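Local structure of putative oxidoreductase (Bacteroides fragilis NCTC 9343, 3FHL) at residues Q312-Y315 with E316-L320; Q329-L332 with N333-R336; T230-S234 with Y235-E239; L132-R135 with D136-K140. The protein is a putative oxidoreductase of the Gfo/Idh/MocA family, which probably binds a dinucleotide cofactor in its Rossmann-fold domain. All coordinates share one frame; numbering follows the deposited sequence.

Contact 1. Residues Q312-Y315 with E316-L320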
loop_
_atom_site.group_PDB
_atom_site.type_symbol
_atom_site.label_atom_id
_atom_site.label_comp_id
_atom_site.label_asym_id
_atom_site.label_seq_id
_atom_site.Cartn_x
_atom_site.Cartn_y
_atom_site.Cartn_z
ATOM N N GLN C 312 17.360 -25.870 14.587
ATOM C CA GLN C 312 16.769 -27.182 14.417
ATOM C C GLN C 312 16.903 -27.630 12.961
ATOM O O GLN C 312 17.236 -28.789 12.693
ATOM C CB GLN C 312 15.307 -27.216 14.881
ATOM C CG GLN C 312 14.632 -28.608 14.807
ATOM C CD GLN C 312 15.239 -29.650 15.765
ATOM O OE1 GLN C 312 16.008 -29.318 16.673
ATOM N NE2 GLN C 312 14.889 -30.920 15.554
ATOM N N ASN C 313 16.689 -26.704 12.026
ATOM C CA ASN C 313 16.885 -27.015 10.618
ATOM C C ASN C 313 18.329 -27.374 10.268
ATOM O O ASN C 313 18.564 -28.284 9.472
ATOM C CB ASN C 313 16.390 -25.884 9.714
ATOM C CG ASN C 313 16.674 -26.158 8.245
ATOM O OD1 ASN C 313 17.442 -25.443 7.613
ATOM N ND2 ASN C 313 16.082 -27.228 7.713
ATOM N N ILE C 314 19.283 -26.650 10.854
ATOM C CA ILE C 314 20.699 -26.926 10.629
ATOM C C ILE C 314 21.044 -28.340 11.096
ATOM O O ILE C 314 21.732 -29.092 10.378
ATOM C CB ILE C 314 21.589 -25.869 11.303
ATOM C CG1 ILE C 314 21.520 -24.577 10.504
ATOM C CG2 ILE C 314 23.060 -26.345 11.434
ATOM C CD1 ILE C 314 22.379 -23.523 11.054
ATOM N N TYR C 315 20.522 -28.709 12.261
ATOM C CA TYR C 315 20.718 -30.046 12.798
ATOM C C TYR C 315 20.156 -31.111 11.861
ATOM O O TYR C 315 20.849 -32.073 11.532
ATOM C CB TYR C 315 20.124 -30.183 14.205
ATOM C CG TYR C 315 19.874 -31.631 14.596
ATOM C CD1 TYR C 315 20.934 -32.477 14.957
ATOM C CD2 TYR C 315 18.583 -32.161 14.573
ATOM C CE1 TYR C 315 20.703 -33.808 15.309
ATOM C CE2 TYR C 315 18.349 -33.492 14.901
ATOM C CZ TYR C 315 19.408 -34.305 15.266
ATOM O OH TYR C 315 19.155 -35.616 15.595
ATOM N N GLU C 316 18.911 -30.927 11.427
ATOM C CA GLU C 316 18.244 -31.877 10.528
ATOM C C GLU C 316 18.949 -32.009 9.187
ATOM O O GLU C 316 18.965 -33.072 8.596
ATOM C CB GLU C 316 16.763 -31.532 10.362
ATOM C CG GLU C 316 15.982 -31.797 11.637
ATOM C CD GLU C 316 14.487 -31.649 11.485
ATOM O OE1 GLU C 316 13.991 -31.576 10.340
ATOM O OE2 GLU C 316 13.809 -31.610 12.536
ATOM N N HIS C 317 19.573 -30.932 8.742
ATOM C CA HIS C 317 20.368 -30.942 7.537
ATOM C C HIS C 317 21.671 -31.721 7.698
ATOM O O HIS C 317 21.974 -32.594 6.886
ATOM C CB HIS C 317 20.680 -29.511 7.112
ATOM C CG HIS C 317 21.587 -29.420 5.926
ATOM N ND1 HIS C 317 21.244 -29.919 4.687
ATOM C CD2 HIS C 317 22.817 -28.878 5.787
ATOM C CE1 HIS C 317 22.227 -29.683 3.834
ATOM N NE2 HIS C 317 23.192 -29.050 4.475
ATOM N N LEU C 318 22.436 -31.378 8.731
ATOM C CA LEU C 318 23.777 -31.930 8.939
ATOM C C LEU C 318 23.754 -33.373 9.457
ATOM O O LEU C 318 24.610 -34.181 9.098
ATOM C CB LEU C 318 24.567 -31.049 9.908
ATOM C CG LEU C 318 25.018 -29.665 9.442
ATOM C CD1 LEU C 318 25.637 -28.950 10.613
ATOM C CD2 LEU C 318 25.987 -29.726 8.258
ATOM N N CYS C 319 22.767 -33.688 10.293
ATOM C CA CYS C 319 22.692 -34.986 10.944
ATOM C C CYS C 319 21.663 -35.947 10.355
ATOM O O CYS C 319 21.824 -37.156 10.495
ATOM C CB CYS C 319 22.452 -34.812 12.437
ATOM S SG CYS C 319 23.781 -33.937 13.270
ATOM N N LEU C 320 20.615 -35.429 9.706
ATOM C CA LEU C 320 19.565 -36.290 9.155
ATOM C C LEU C 320 19.357 -36.151 7.645
ATOM O O LEU C 320 18.385 -36.684 7.099
ATOM C CB LEU C 320 18.233 -36.095 9.894
ATOM C CG LEU C 320 18.183 -36.260 11.418
ATOM C CD1 LEU C 320 16.808 -35.871 11.952
ATOM C CD2 LEU C 320 18.525 -37.680 11.836
HETATM O O HOH W 1 14.360 -29.220 8.986
#

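Contact 2. Residues Q329-L332 with N333-R336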
loop_
_atom_site.group_PDB
_atom_site.type_symbol
_atom_site.label_atom_id
_atom_site.label_comp_id
_atom_site.label_asym_id
_atom_site.label_seq_id
_atom_site.Cartn_x
_atom_site.Cartn_y
_atom_site.Cartn_z
ATOM N N GLN C 329 22.850 -18.753 -1.031
ATOM C CA GLN C 329 22.346 -18.276 -2.331
ATOM C C GLN C 329 21.044 -17.472 -2.158
ATOM O O GLN C 329 20.791 -16.537 -2.914
ATOM C CB GLN C 329 22.131 -19.440 -3.298
ATOM C CG GLN C 329 21.707 -19.059 -4.713
ATOM C CD GLN C 329 22.757 -18.265 -5.451
ATOM O OE1 GLN C 329 23.932 -18.639 -5.473
ATOM N NE2 GLN C 329 22.341 -17.161 -6.079
ATOM N N ASP C 330 20.247 -17.827 -1.148
ATOM C CA ASP C 330 19.012 -17.094 -0.834
ATOM C C ASP C 330 19.251 -15.598 -0.610
ATOM O O ASP C 330 18.485 -14.789 -1.115
ATOM C CB ASP C 330 18.275 -17.702 0.366
ATOM C CG ASP C 330 17.586 -19.017 0.036
ATOM O OD1 ASP C 330 17.561 -19.432 -1.146
ATOM O OD2 ASP C 330 17.051 -19.645 0.972
ATOM N N ILE C 331 20.310 -15.234 0.113
ATOM C CA ILE C 331 20.602 -13.815 0.346
ATOM C C ILE C 331 21.164 -13.119 -0.900
ATOM O O ILE C 331 20.966 -11.926 -1.067
ATOM C CB ILE C 331 21.459 -13.551 1.621
ATOM C CG1 ILE C 331 21.248 -12.131 2.161
ATOM C CG2 ILE C 331 22.929 -13.741 1.365
ATOM C CD1 ILE C 331 19.825 -11.816 2.613
ATOM N N LEU C 332 21.834 -13.862 -1.782
ATOM C CA LEU C 332 22.297 -13.265 -3.028
ATOM C C LEU C 332 21.096 -12.941 -3.904
ATOM O O LEU C 332 21.071 -11.898 -4.554
ATOM C CB LEU C 332 23.269 -14.176 -3.774
ATOM C CG LEU C 332 24.631 -14.483 -3.151
ATOM C CD1 LEU C 332 25.516 -14.987 -4.271
ATOM C CD2 LEU C 332 25.279 -13.274 -2.476
ATOM N N ASN C 333 20.111 -13.839 -3.905
ATOM C CA ASN C 333 18.841 -13.633 -4.600
ATOM C C ASN C 333 18.081 -12.419 -4.070
ATOM O O ASN C 333 17.543 -11.617 -4.841
ATOM C CB ASN C 333 17.972 -14.887 -4.482
ATOM C CG ASN C 333 18.520 -16.062 -5.283
ATOM O OD1 ASN C 333 19.475 -15.914 -6.051
ATOM N ND2 ASN C 333 17.906 -17.234 -5.115
ATOM N N VAL C 334 18.059 -12.291 -2.748
ATOM C CA VAL C 334 17.439 -11.150 -2.079
ATOM C C VAL C 334 18.115 -9.846 -2.483
ATOM O O VAL C 334 17.433 -8.882 -2.831
ATOM C CB VAL C 334 17.446 -11.345 -0.562
ATOM C CG1 VAL C 334 17.131 -10.048 0.184
ATOM C CG2 VAL C 334 16.459 -12.423 -0.208
ATOM N N ILE C 335 19.448 -9.847 -2.483
ATOM C CA ILE C 335 20.263 -8.681 -2.851
ATOM C C ILE C 335 20.065 -8.272 -4.309
ATOM O O ILE C 335 20.085 -7.082 -4.621
ATOM C CB ILE C 335 21.765 -8.894 -2.507
ATOM C CG1 ILE C 335 21.976 -8.757 -0.998
ATOM C CG2 ILE C 335 22.684 -7.899 -3.247
ATOM C CD1 ILE C 335 23.334 -9.253 -0.519
ATOM N N ARG C 336 19.846 -9.249 -5.188
ATOM C CA ARG C 336 19.529 -8.962 -6.573
ATOM C C ARG C 336 18.233 -8.145 -6.675
ATOM O O ARG C 336 18.185 -7.143 -7.401
ATOM C CB ARG C 336 19.389 -10.255 -7.375
ATOM C CG ARG C 336 19.102 -10.044 -8.853
ATOM C CD ARG C 336 19.209 -11.359 -9.604
ATOM N NE ARG C 336 18.903 -11.235 -11.026
ATOM C CZ ARG C 336 18.401 -12.221 -11.767
ATOM N NH1 ARG C 336 18.134 -13.401 -11.215
ATOM N NH2 ARG C 336 18.152 -12.025 -13.055
HETATM O O HOH W 2 15.940 -17.857 -3.068
#

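Contact 3. Residues T230-S234 with Y235-E239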
loop_
_atom_site.group_PDB
_atom_site.type_symbol
_atom_site.label_atom_id
_atom_site.label_comp_id
_atom_site.label_asym_id
_atom_site.label_seq_id
_atom_site.Cartn_x
_atom_site.Cartn_y
_atom_site.Cartn_z
ATOM N N THR C 230 2.882 -6.712 -2.899
ATOM C CA THR C 230 3.343 -5.397 -2.444
ATOM C C THR C 230 4.159 -5.553 -1.175
ATOM O O THR C 230 3.675 -6.113 -0.187
ATOM C CB THR C 230 2.173 -4.431 -2.129
ATOM O OG1 THR C 230 1.259 -4.402 -3.218
ATOM C CG2 THR C 230 2.682 -3.027 -1.907
ATOM N N LEU C 231 5.386 -5.038 -1.192
ATOM C CA LEU C 231 6.230 -4.986 0.006
ATOM C C LEU C 231 6.499 -3.530 0.379
ATOM O O LEU C 231 6.860 -2.715 -0.474
ATOM C CB LEU C 231 7.548 -5.749 -0.223
ATOM C CG LEU C 231 7.421 -7.116 -0.920
ATOM C CD1 LEU C 231 8.790 -7.658 -1.291
ATOM C CD2 LEU C 231 6.689 -8.118 -0.012
ATOM N N LYS C 232 6.321 -3.197 1.651
ATOM C CA LYS C 232 6.394 -1.806 2.078
ATOM C C LYS C 232 7.028 -1.658 3.434
ATOM O O LYS C 232 6.873 -2.525 4.287
ATOM C CB LYS C 232 4.986 -1.229 2.222
ATOM C CG LYS C 232 4.421 -0.531 1.040
ATOM C CD LYS C 232 3.065 0.105 1.394
ATOM C CE LYS C 232 3.198 1.557 1.811
ATOM N NZ LYS C 232 1.835 2.208 1.819
ATOM N N ALA C 233 7.697 -0.530 3.643
ATOM C CA ALA C 233 8.069 -0.105 4.995
ATOM C C ALA C 233 8.208 1.396 5.049
ATOM O O ALA C 233 8.518 2.023 4.042
ATOM C CB ALA C 233 9.366 -0.762 5.461
ATOM N N SER C 234 8.005 1.968 6.236
ATOM C CA SER C 234 8.076 3.409 6.402
ATOM C C SER C 234 8.316 3.732 7.862
ATOM O O SER C 234 7.838 3.019 8.742
ATOM C CB SER C 234 6.767 4.075 5.939
ATOM O OG SER C 234 6.817 5.491 6.108
ATOM N N TYR C 235 9.053 4.813 8.095
ATOM C CA TYR C 235 9.233 5.361 9.436
ATOM C C TYR C 235 8.204 6.439 9.780
ATOM O O TYR C 235 8.263 7.036 10.851
ATOM C CB TYR C 235 10.648 5.912 9.603
ATOM C CG TYR C 235 11.638 4.897 10.126
ATOM C CD1 TYR C 235 11.494 4.346 11.399
ATOM C CD2 TYR C 235 12.722 4.498 9.355
ATOM C CE1 TYR C 235 12.408 3.426 11.888
ATOM C CE2 TYR C 235 13.648 3.582 9.840
ATOM C CZ TYR C 235 13.478 3.043 11.100
ATOM O OH TYR C 235 14.389 2.122 11.570
ATOM N N LEU C 236 7.253 6.678 8.883
ATOM C CA LEU C 236 6.180 7.631 9.171
ATOM C C LEU C 236 4.803 7.034 8.934
ATOM O O LEU C 236 4.125 7.362 7.952
ATOM C CB LEU C 236 6.377 8.915 8.359
ATOM C CG LEU C 236 7.499 9.856 8.814
ATOM C CD1 LEU C 236 7.538 11.053 7.854
ATOM C CD2 LEU C 236 7.308 10.309 10.278
ATOM N N MET C 237 4.427 6.105 9.808
ATOM C CA MET C 237 3.105 5.488 9.799
ATOM C C MET C 237 2.632 5.437 11.244
ATOM O O MET C 237 2.667 4.372 11.884
ATOM C CB MET C 237 3.105 4.065 9.199
ATOM C CG MET C 237 3.417 3.943 7.724
ATOM S SD MET C 237 3.240 2.261 7.065
ATOM C CE MET C 237 3.401 2.590 5.319
ATOM N N ARG C 238 2.206 6.590 11.763
ATOM C CA ARG C 238 1.761 6.688 13.159
ATOM C C ARG C 238 0.666 5.698 13.484
ATOM O O ARG C 238 0.669 5.087 14.552
ATOM C CB ARG C 238 1.353 8.116 13.559
ATOM C CG ARG C 238 1.323 8.260 15.081
ATOM C CD ARG C 238 1.381 9.674 15.562
ATOM N NE ARG C 238 1.819 9.704 16.952
ATOM C CZ ARG C 238 2.254 10.787 17.593
ATOM N NH1 ARG C 238 2.312 11.959 16.981
ATOM N NH2 ARG C 238 2.643 10.693 18.857
ATOM N N GLU C 239 -0.271 5.535 12.554
ATOM C CA GLU C 239 -1.213 4.450 12.644
ATOM C C GLU C 239 -0.750 3.400 11.638
ATOM O O GLU C 239 -0.664 3.661 10.439
ATOM C CB GLU C 239 -2.633 4.920 12.360
ATOM C CG GLU C 239 -3.682 3.810 12.422
ATOM C CD GLU C 239 -3.906 3.257 13.826
ATOM O OE1 GLU C 239 -3.509 3.905 14.828
ATOM O OE2 GLU C 239 -4.506 2.167 13.911
HETATM O O HOH W 3 4.456 6.556 5.227
#

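Contact 4. Residues L132-R135 with D136-K140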
loop_
_atom_site.group_PDB
_atom_site.type_symbol
_atom_site.label_atom_id
_atom_site.label_comp_id
_atom_site.label_asym_id
_atom_site.label_seq_id
_atom_site.Cartn_x
_atom_site.Cartn_y
_atom_site.Cartn_z
ATOM N N LEU C 132 5.082 -17.534 9.788
ATOM C CA LEU C 132 4.736 -18.948 9.991
ATOM C C LEU C 132 3.230 -19.180 9.927
ATOM O O LEU C 132 2.774 -20.190 9.402
ATOM C CB LEU C 132 5.296 -19.455 11.334
ATOM C CG LEU C 132 6.819 -19.628 11.410
ATOM C CD1 LEU C 132 7.219 -20.092 12.814
ATOM C CD2 LEU C 132 7.325 -20.638 10.374
ATOM N N THR C 133 2.458 -18.237 10.463
ATOM C CA THR C 133 1.015 -18.338 10.400
ATOM C C THR C 133 0.531 -18.150 8.970
ATOM O O THR C 133 -0.328 -18.894 8.513
ATOM C CB THR C 133 0.348 -17.327 11.339
ATOM O OG1 THR C 133 0.850 -17.521 12.671
ATOM C CG2 THR C 133 -1.144 -17.535 11.345
ATOM N N VAL C 134 1.107 -17.180 8.258
ATOM C CA VAL C 134 0.812 -17.007 6.819
ATOM C C VAL C 134 1.056 -18.313 6.044
ATOM O O VAL C 134 0.184 -18.760 5.316
ATOM C CB VAL C 134 1.596 -15.805 6.189
ATOM C CG1 VAL C 134 1.571 -15.847 4.632
ATOM C CG2 VAL C 134 1.055 -14.463 6.719
ATOM N N ARG C 135 2.214 -18.947 6.241
ATOM C CA ARG C 135 2.494 -20.240 5.582
ATOM C C ARG C 135 1.401 -21.285 5.879
ATOM O O ARG C 135 0.951 -21.996 4.972
ATOM C CB ARG C 135 3.876 -20.781 5.984
ATOM C CG ARG C 135 5.079 -19.940 5.568
ATOM C CD ARG C 135 6.375 -20.779 5.624
ATOM N NE ARG C 135 6.705 -21.330 4.307
ATOM C CZ ARG C 135 7.903 -21.263 3.724
ATOM N NH1 ARG C 135 8.947 -20.713 4.347
ATOM N NH2 ARG C 135 8.064 -21.778 2.512
ATOM N N ASP C 136 0.965 -21.339 7.142
ATOM C CA ASP C 136 -0.106 -22.223 7.601
ATOM C C ASP C 136 -1.445 -21.989 6.894
ATOM O O ASP C 136 -2.079 -22.943 6.438
ATOM C CB ASP C 136 -0.295 -22.077 9.115
ATOM C CG ASP C 136 -1.154 -23.184 9.716
ATOM O OD1 ASP C 136 -0.855 -24.366 9.462
ATOM O OD2 ASP C 136 -2.115 -22.874 10.462
ATOM N N ILE C 137 -1.855 -20.720 6.798
ATOM C CA ILE C 137 -3.098 -20.313 6.118
ATOM C C ILE C 137 -3.064 -20.726 4.645
ATOM O O ILE C 137 -4.042 -21.244 4.112
ATOM C CB ILE C 137 -3.309 -18.777 6.262
ATOM C CG1 ILE C 137 -3.868 -18.464 7.646
ATOM C CG2 ILE C 137 -4.239 -18.213 5.179
ATOM C CD1 ILE C 137 -3.250 -17.274 8.261
ATOM N N LEU C 138 -1.922 -20.515 4.005
ATOM C CA LEU C 138 -1.748 -20.888 2.601
ATOM C C LEU C 138 -1.711 -22.408 2.402
ATOM O O LEU C 138 -2.338 -22.933 1.469
ATOM C CB LEU C 138 -0.486 -20.232 2.030
ATOM C CG LEU C 138 -0.478 -18.691 2.009
ATOM C CD1 LEU C 138 0.890 -18.185 1.597
ATOM C CD2 LEU C 138 -1.582 -18.125 1.112
ATOM N N ALA C 139 -0.983 -23.101 3.278
ATOM C CA ALA C 139 -0.934 -24.577 3.294
ATOM C C ALA C 139 -2.336 -25.194 3.378
ATOM O O ALA C 139 -2.638 -26.177 2.700
ATOM C CB ALA C 139 -0.053 -25.069 4.469
ATOM N N LYS C 140 -3.191 -24.578 4.191
ATOM C CA LYS C 140 -4.549 -25.056 4.439
ATOM C C LYS C 140 -5.580 -24.550 3.420
ATOM O O LYS C 140 -6.768 -24.887 3.527
ATOM C CB LYS C 140 -4.981 -24.669 5.860
ATOM C CG LYS C 140 -4.270 -25.446 6.997
ATOM C CD LYS C 140 -4.711 -24.938 8.378
ATOM C CE LYS C 140 -4.274 -25.867 9.523
ATOM N NZ LYS C 140 -2.877 -26.376 9.408
#

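Contact 1. Residues Q312-Y315 with E316-L320
Tyr315 and Cys319, one turn apart on helix 309-320, form the dense part of this contact. The CB of Cys319 lies 3.5 Å from CE1 of Tyr315, and the thiol also lies beside the ring, near CD1 and CE1: Cys319 SG is 4.6 Å from the ring centroid and 59° off its normal, an oblique sulfur-aromatic contact. With CG of Tyr315 swung anti to its own amide nitrogen (chi1 160°), the ring leans along the helix toward Cys319, and its CE2 corner reaches CD1 of Leu320 more distantly. Next to this pair, Ile314 and Leu318 run side by side and point the same way, with CG2 of Ile314 3.8 Å from CD1 of Leu318. These apolar groups face the neighbouring sheet, Ile314 against Val93 and Phe31 and Cys319 against Ile6, while His30 stacks on the Tyr315 ring.

The polar side is looser. Gln312 NE2 donates to Glu316 OE2 over 3.3 Å, meeting the anti side of the carboxylate, and the amide and carboxylate planes stand almost perpendicular, 87° apart. The other oxygen, Glu316 OE1, accepts a hydrogen bond from a water 2.7 Å away, which in turn accepts one from Asn313 ND2. Asn313 is also bonded to Glu325 N and Pro323 O, and Gln312 OE1 to Asn28. Four i to i+4 backbone bonds join 312-315 to 316-320, the shortest from Cys319 N to Tyr315 O at 2.8 Å. The whole is an amphipathic alpha-helix, its apolar face laid on the parallel sheet of the Rossmann fold.

Contact 2. Residues Q329-L332 with N333-R336
Gln329 and Asn333 meet one turn apart near the start of helix 328-347, an alpha-helix of the C-terminal alpha/beta domain. Its regular i to i+4 backbone bonds include Asn333 N to Gln329 O, at 3.0 Å, so this pair is joined through main chain and side chain alike. In the side-chain bond Gln329 NE2 gives a nearly straight hydrogen bond (168°) to Asn333 OD1 over 3.1 Å. The acceptor lies in the plane of the glutamine amide, whereas the donor sits 41° above the carbonyl plane of Asn333, away from the lone-pair direction. A bend at chi2 (64°) turns the glutamine amide forward, toward the next turn of the helix, to make this possible.

A water carries the second polar link: it accepts from Asn333 ND2 and donates to Asp330 OD1. Asp330 OD2 is engaged elsewhere, in a salt bridge with Arg126, so the aspartate connects the asparagine amide to a charge outside the helix.

The apolar contacts involve Ile331, Leu332, Val334 and Ile335. Val334 packs on helix 180-191, Leu332 on helix 102-115, and Ile331 against Phe98. Between neighbouring turns, Ile331 reaches Ile335 only loosely, CG1 to CD1 at 4.5 Å. Its approach to Val334 is closer: the Ile331 chain runs at a slant to the valine, and its terminal CD1 comes to 4.0 Å from CB of Val334.

Contact 3. Residues T230-S234 with Y235-E239
The backbone runs extended through Ser234, the last residue of strand 228-234, and then turns at Tyr235 (phi -92°, psi 4°), which brings the amide of Leu236 back over the serine side chain. Ser234 OG accepts that amide: Leu236 N lies 3.0 Å away and the N-H points almost straight at the oxygen (164°). The serine oxygen stands anti to its own backbone N (chi1 179°), a setting that carries it forward to the following turn. A water continues the link, 2.7 Å from Ser234 OG and donating to Leu236 O, so both backbone polar groups of Leu236 are tied to this one hydroxyl, the first directly and the second through the water.

With this ST turn at the end of the strand, the chain leaves the mixed, largely antiparallel sheet of the C-terminal alpha/beta domain, in which strand 228-234 lies between strands 146-154 and 213-221, and enters the loop leading to strand 244-248. Beyond the turn, Met237 extends back along the strand. Its chain is straight beyond CG and ends in a methyl that fits between two strand side chains: Met237 CE is 3.7 Å from Lys232 CE and equally far from Ser234 CB. Lysine and methionine side chains are set at about a right angle. The ammonium group is held by Glu241 and by Glu148 and Glu150 of the second subunit, three carboxylates that would favour its positive charge. Leu236 packs on Val147 of that subunit, and Arg238 NH1 bonds to its Leu250 O.

Contact 4. Residues L132-R135 with D136-K140
Asp136 turns back to the helix turn before it, its CB 3.2 Å from Thr133 O while its amide binds Leu132 O. The carboxylate points the other way, onward along the chain, because CG is anti to the backbone N (chi1 -167°). Ile137 adds an apolar contact to its backbone bond with Thr133 O: its CD1 reaches the methyl CG2 of Thr133 at 3.7 Å, the two side chains meeting askew. The threonine hydroxyl is engaged by Ala129 O and Ile303 N, which is consistent with the rotation that turns its methyl to the isoleucine. Leu138 lies alongside Val134 and points the same way, with CD1 3.9 Å from Val134 CG1. Ala139 N continues the run of i to i+4 backbone bonds, 2.8 Å from Arg135 O, and Lys140 N adds one to Asp136 O. At Lys140, just beyond the helix, NZ doubles back to form a salt bridge with Asp136 OD1 at 2.9 Å, approaching on the syn side, 26° out of the carboxylate plane. The second oxygen, Asp136 OD2, is bonded to Tyr300 OH, so both carboxylate oxygens have a partner.

Helix 129-139 thus lies against the large mixed sheet: Val134 and Leu138 rest on strand 244-248, Thr133 and Ile137 meet Tyr253 of strand 252-255, and Val134 and Arg135 also touch Leu190 of helix 180-191.

How the contacts relate
No two of the four contacts touch; their nearest atoms are about 9 to 22 Å apart. Contact 1 packs on the parallel Rossmann sheet, whereas contact 3 begins on a strand of the large mixed sheet and contact 4 packs against that sheet; contacts 1 and 3 lie on opposite sides of the chain's centre, their own centres 36 Å apart. Contact 2 is on the next helix after that of contact 1, with centres 22 Å apart, and touches helices 102-115 and 180-191. Helix 180-191 is also met by contact 4, whose centre is 23 Å from that of contact 2. Among the four, contact 3 alone reaches the second subunit.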